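Local atomic coordinates of ribonucleoside-diphosphate reductase subunit beta (Clostridium botulinum, PDB entry 6ZJK), a protein that forms the di-iron R2 (beta) subunit of ribonucleotide reductase, which makes deoxyribonucleotides from ribonucleotides, and probably supplies the radical needed for that reduction. Residues 200-204 against 205-209; 77-80 against 81-84. All blocks are in the same frame, centred on the assembly; numbering follows the deposited sequence.

Contact 1. Residues 200-204 against 205-209; sequences NYILE and GIYFY. With FE (Fe (III) ion), chain G.
The helix keeps its i-to-i+4 bonds as far as G205 N to Y201 O at 3.0 Å (157° at the hydrogen) and I206 N to I202 O at 2.9 Å, then widens to a pi-type turn at 205-207. The evidence is L203 O, which accepts weakly from both Y207 N and F208 N, the latter five residues on at 3.4 Å. The widening leaves the buried E204 O without a hydrogen-bonding partner; the Y209 ring meets it instead, edge on and in plane, with CD1 3.5 Å away.

Y207 turns its ring back along the preceding turn because CG sits beside the backbone N (chi1 -57°). There I202 CG2 makes an off-centre CH-pi contact, 4.2 Å from the Y207 ring centroid and 30° off its normal, while CD2 of the same ring lies 3.5 Å from L203 CA. L203 and F208 run side by side, the leucine's CD2 reaching the phenylalanine ring at its edge.

E204 binds an iron(III) ion through OE2 alone, at 2.1 Å; its OE1 stays 4.0 Å from the metal, so the carboxylate is monodentate. A water, E137, E238 and H241 complete this half of the di-iron site characteristic of R2 proteins. Q110, hydrogen-bonded to N200, also donates weakly to E204 OE2.

F208 touches D107 of helix 90-118 and E238 of helix 225-255, whereas I202 and I206 face M272 of helix 262-287, and Y201 and G205 bond to R310 of helix 296-313.

Contact 2. Residues 77-80 against 81-84; sequences SLNE and DIKQ
E80 O is approached by two backbone donors of the next turn, K83 N and Q84 N, each at 3.3 Å and each a weak bond. Q84 adds its side chain to the same carbonyl: CG is brought beside the backbone N by a chi1 of -54°, and it rests 3.1 Å from E80 O. The oxygen is thus closely packed as well as shared between the two N-H groups. A sounder bond precedes it, I82 N to L78 O at 3.0 Å, with a C=O...donor angle of 170°. I82 CG1 crowds that acceptor too, at 3.3 Å from L78 O.

These bonds build a short helix, 79-84, with L78 as its N-cap. Just ahead of it S77 forms an ST turn: its OG accepts from N79 N at 3.1 Å with the N-H nearly straight (169°), so that a side-chain oxygen occupies the N-H of the helix's first residue.

On the exposed flank E80 and K83 approach each other obliquely. Glutamate OE2 lies 4.0 Å from lysine CE but 4.6 Å from lysine NZ, so any attraction between the two charges is probably a loose one, without a salt bridge.

L78 and D81 are the buried residues. L78 CD2 lies 4.2 Å from D81 OD2, a loose approach, and the leucine packs on Y146 and T150 of helix 124-151. Hydrogen bonds from D81 tie this side down, OD2 to T227 OG1 and OD1 to A226 N, at the start of helix 225-255. Q84 reaches the link between helices 190-220 and 225-255, donating from NE2 to G222 O and accepting at OE1 from M224 N.

In the fold
The two contacts lie 29 Å apart between centres, and their nearest atoms are about 16 Å apart, so they do not touch. Contact 2 comes first along the chain, on the short helix 79-84 about 27 Å from the chain centre; contact 1 follows in the middle of the long helix 190-220, only about 4 Å from that centre. Both belong to the all-helical fold of the ribonucleotide reductase small chain. Helices 124-151 and 225-255 connect their surroundings: each supplies iron ligands that join E204 (E137; E238 and H241), and each packs against contact 2. One contact therefore belongs to the di-iron core, the other to its periphery.

Contact 1. Residues 200-204 against 205-209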
loop_
_atom_site.group_PDB
_atom_site.type_symbol
_atom_site.label_atom_id
_atom_site.label_comp_id
_atom_site.label_asym_id
_atom_site.label_seq_id
_atom_site.Cartn_x
_atom_site.Cartn_y
_atom_site.Cartn_z
ATOM N N ASN A 200 -11.436 -11.519 7.193
ATOM C CA ASN A 200 -10.622 -11.376 6.041
ATOM C C ASN A 200 -10.379 -12.665 5.353
ATOM O O ASN A 200 -10.461 -12.733 4.191
ATOM C CB ASN A 200 -9.265 -10.920 6.484
ATOM C CG ASN A 200 -8.982 -9.522 6.145
ATOM O OD1 ASN A 200 -8.704 -9.219 5.037
ATOM N ND2 ASN A 200 -9.044 -8.665 7.116
ATOM N N TYR A 201 -9.990 -13.689 6.102
ATOM C CA TYR A 201 -9.696 -15.007 5.568
ATOM C C TYR A 201 -10.907 -15.569 4.841
ATOM O O TYR A 201 -10.807 -16.054 3.779
ATOM C CB TYR A 201 -9.165 -15.936 6.683
ATOM C CG TYR A 201 -8.751 -17.310 6.270
ATOM C CD1 TYR A 201 -7.848 -17.499 5.304
ATOM C CD2 TYR A 201 -9.272 -18.425 6.881
ATOM C CE1 TYR A 201 -7.504 -18.739 4.905
ATOM C CE2 TYR A 201 -8.908 -19.672 6.500
ATOM C CZ TYR A 201 -8.016 -19.817 5.519
ATOM O OH TYR A 201 -7.633 -20.983 5.079
ATOM N N ILE A 202 -12.065 -15.433 5.428
ATOM C CA ILE A 202 -13.290 -15.886 4.805
ATOM C C ILE A 202 -13.561 -15.144 3.502
ATOM O O ILE A 202 -13.758 -15.744 2.512
ATOM C CB ILE A 202 -14.463 -15.742 5.749
ATOM C CG1 ILE A 202 -14.375 -16.789 6.831
ATOM C CG2 ILE A 202 -15.755 -15.875 4.998
ATOM C CD1 ILE A 202 -15.170 -16.475 8.041
ATOM N N LEU A 203 -13.448 -13.834 3.548
ATOM C CA LEU A 203 -13.674 -12.973 2.402
ATOM C C LEU A 203 -12.888 -13.376 1.207
ATOM O O LEU A 203 -13.414 -13.569 0.197
ATOM C CB LEU A 203 -13.433 -11.534 2.760
ATOM C CG LEU A 203 -13.514 -10.469 1.666
ATOM C CD1 LEU A 203 -13.727 -9.120 2.261
ATOM C CD2 LEU A 203 -12.378 -10.449 0.715
ATOM N N GLU A 204 -11.623 -13.601 1.381
ATOM C CA GLU A 204 -10.738 -13.984 0.323
ATOM C C GLU A 204 -10.792 -15.407 -0.120
ATOM O O GLU A 204 -10.632 -15.683 -1.251
ATOM C CB GLU A 204 -9.347 -13.689 0.801
ATOM C CG GLU A 204 -9.250 -12.253 1.260
ATOM C CD GLU A 204 -7.897 -11.629 1.126
ATOM O OE1 GLU A 204 -7.026 -12.105 1.809
ATOM O OE2 GLU A 204 -7.744 -10.664 0.370
ATOM N N GLY A 205 -10.973 -16.318 0.807
ATOM C CA GLY A 205 -10.988 -17.725 0.471
ATOM C C GLY A 205 -12.341 -18.275 0.097
ATOM O O GLY A 205 -12.420 -19.416 -0.372
ATOM N N ILE A 206 -13.413 -17.501 0.294
ATOM C CA ILE A 206 -14.763 -17.989 -0.000
ATOM C C ILE A 206 -15.505 -17.048 -0.955
ATOM O O ILE A 206 -15.931 -17.472 -2.036
ATOM C CB ILE A 206 -15.569 -18.189 1.289
ATOM C CG1 ILE A 206 -14.864 -19.211 2.206
ATOM C CG2 ILE A 206 -17.003 -18.664 0.959
ATOM C CD1 ILE A 206 -14.734 -20.604 1.601
ATOM N N TYR A 207 -15.656 -15.769 -0.578
ATOM C CA TYR A 207 -16.499 -14.872 -1.376
ATOM C C TYR A 207 -15.904 -14.658 -2.763
ATOM O O TYR A 207 -16.614 -14.761 -3.764
ATOM C CB TYR A 207 -16.707 -13.520 -0.673
ATOM C CG TYR A 207 -17.311 -13.606 0.721
ATOM C CD1 TYR A 207 -18.076 -14.698 1.108
ATOM C CD2 TYR A 207 -17.094 -12.597 1.657
ATOM C CE1 TYR A 207 -18.616 -14.781 2.389
ATOM C CE2 TYR A 207 -17.631 -12.671 2.939
ATOM C CZ TYR A 207 -18.388 -13.767 3.299
ATOM O OH TYR A 207 -18.931 -13.860 4.565
ATOM N N PHE A 208 -14.605 -14.499 -2.818
ATOM C CA PHE A 208 -13.990 -14.272 -4.059
ATOM C C PHE A 208 -14.002 -15.477 -4.949
ATOM O O PHE A 208 -14.145 -15.337 -6.104
ATOM C CB PHE A 208 -12.597 -13.637 -3.922
ATOM C CG PHE A 208 -12.583 -12.180 -4.179
ATOM C CD1 PHE A 208 -12.554 -11.693 -5.440
ATOM C CD2 PHE A 208 -12.650 -11.322 -3.175
ATOM C CE1 PHE A 208 -12.586 -10.357 -5.657
ATOM C CE2 PHE A 208 -12.701 -9.986 -3.380
ATOM C CZ PHE A 208 -12.668 -9.515 -4.625
ATOM N N TYR A 209 -13.825 -16.654 -4.386
ATOM C CA TYR A 209 -13.806 -17.901 -5.143
ATOM C C TYR A 209 -15.156 -18.167 -5.770
ATOM O O TYR A 209 -15.239 -18.642 -6.822
ATOM C CB TYR A 209 -13.237 -19.061 -4.314
ATOM C CG TYR A 209 -11.746 -19.081 -4.360
ATOM C CD1 TYR A 209 -11.019 -18.249 -3.591
ATOM C CD2 TYR A 209 -11.085 -19.895 -5.205
ATOM C CE1 TYR A 209 -9.658 -18.228 -3.646
ATOM C CE2 TYR A 209 -9.724 -19.890 -5.271
ATOM C CZ TYR A 209 -9.027 -19.036 -4.484
ATOM O OH TYR A 209 -7.703 -19.022 -4.552
HETATM FE FE FE G . -7.393 -10.190 -1.688
HETATM O O HOH W 1 -7.097 -10.408 -3.816
#

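Contact 2. Residues 77-80 against 81-84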
loop_
_atom_site.group_PDB
_atom_site.type_symbol
_atom_site.label_atom_id
_atom_site.label_comp_id
_atom_site.label_asym_id
_atom_site.label_seq_id
_atom_site.Cartn_x
_atom_site.Cartn_y
_atom_site.Cartn_z
ATOM N N SER A 77 -6.053 -6.714 -23.536
ATOM C CA SER A 77 -7.058 -6.158 -24.435
ATOM C C SER A 77 -8.410 -6.847 -24.276
ATOM O O SER A 77 -8.498 -8.077 -24.227
ATOM C CB SER A 77 -6.603 -6.301 -25.880
ATOM O OG SER A 77 -7.729 -6.296 -26.726
ATOM N N LEU A 78 -9.449 -6.012 -24.334
ATOM C CA LEU A 78 -10.849 -6.402 -24.182
ATOM C C LEU A 78 -11.591 -6.382 -25.516
ATOM O O LEU A 78 -12.826 -6.389 -25.533
ATOM C CB LEU A 78 -11.563 -5.497 -23.171
ATOM C CG LEU A 78 -11.110 -5.655 -21.713
ATOM C CD1 LEU A 78 -11.921 -4.772 -20.758
ATOM C CD2 LEU A 78 -11.170 -7.126 -21.270
ATOM N N ASN A 79 -10.864 -6.305 -26.636
ATOM C CA ASN A 79 -11.493 -6.068 -27.929
ATOM C C ASN A 79 -12.555 -7.116 -28.235
ATOM O O ASN A 79 -13.600 -6.785 -28.801
ATOM C CB ASN A 79 -10.435 -6.039 -29.028
ATOM C CG ASN A 79 -9.721 -4.701 -29.122
ATOM O OD1 ASN A 79 -9.908 -3.809 -28.285
ATOM N ND2 ASN A 79 -8.885 -4.557 -30.143
ATOM N N GLU A 80 -12.320 -8.377 -27.850
ATOM C CA GLU A 80 -13.310 -9.419 -28.124
ATOM C C GLU A 80 -14.523 -9.288 -27.211
ATOM O O GLU A 80 -15.657 -9.532 -27.642
ATOM C CB GLU A 80 -12.686 -10.813 -27.973
ATOM C CG GLU A 80 -11.755 -11.215 -29.109
ATOM C CD GLU A 80 -12.417 -11.080 -30.473
ATOM O OE1 GLU A 80 -13.477 -11.715 -30.688
ATOM O OE2 GLU A 80 -11.890 -10.332 -31.326
ATOM N N ASP A 81 -14.313 -8.864 -25.962
ATOM C CA ASP A 81 -15.430 -8.692 -25.041
ATOM C C ASP A 81 -16.320 -7.508 -25.424
ATOM O O ASP A 81 -17.529 -7.534 -25.150
ATOM C CB ASP A 81 -14.917 -8.501 -23.612
ATOM C CG ASP A 81 -14.184 -9.747 -23.069
ATOM O OD1 ASP A 81 -13.670 -10.558 -23.879
ATOM O OD2 ASP A 81 -14.185 -9.944 -21.829
ATOM N N ILE A 82 -15.764 -6.480 -26.073
ATOM C CA ILE A 82 -16.599 -5.368 -26.535
ATOM C C ILE A 82 -17.663 -5.868 -27.506
ATOM O O ILE A 82 -18.839 -5.501 -27.407
ATOM C CB ILE A 82 -15.721 -4.281 -27.177
ATOM C CG1 ILE A 82 -14.737 -3.707 -26.139
ATOM C CG2 ILE A 82 -16.594 -3.200 -27.744
ATOM C CD1 ILE A 82 -13.748 -2.708 -26.706
ATOM N N LYS A 83 -17.278 -6.763 -28.415
ATOM C CA LYS A 83 -18.289 -7.193 -29.376
ATOM C C LYS A 83 -19.295 -8.144 -28.730
ATOM O O LYS A 83 -20.497 -8.066 -29.004
ATOM C CB LYS A 83 -17.613 -7.898 -30.553
ATOM C CG LYS A 83 -16.244 -7.342 -30.987
ATOM C CD LYS A 83 -16.065 -7.515 -32.501
ATOM C CE LYS A 83 -14.660 -7.962 -32.897
ATOM N NZ LYS A 83 -14.366 -7.848 -34.352
ATOM N N GLN A 84 -18.921 -8.924 -27.714
ATOM C CA GLN A 84 -19.805 -9.948 -27.159
ATOM C C GLN A 84 -20.760 -9.414 -26.097
ATOM O O GLN A 84 -21.817 -10.018 -25.871
ATOM C CB GLN A 84 -18.967 -11.068 -26.552
ATOM C CG GLN A 84 -17.961 -11.625 -27.520
ATOM C CD GLN A 84 -17.223 -12.815 -26.970
ATOM O OE1 GLN A 84 -16.421 -12.692 -26.038
ATOM N NE2 GLN A 84 -17.471 -13.980 -27.559
#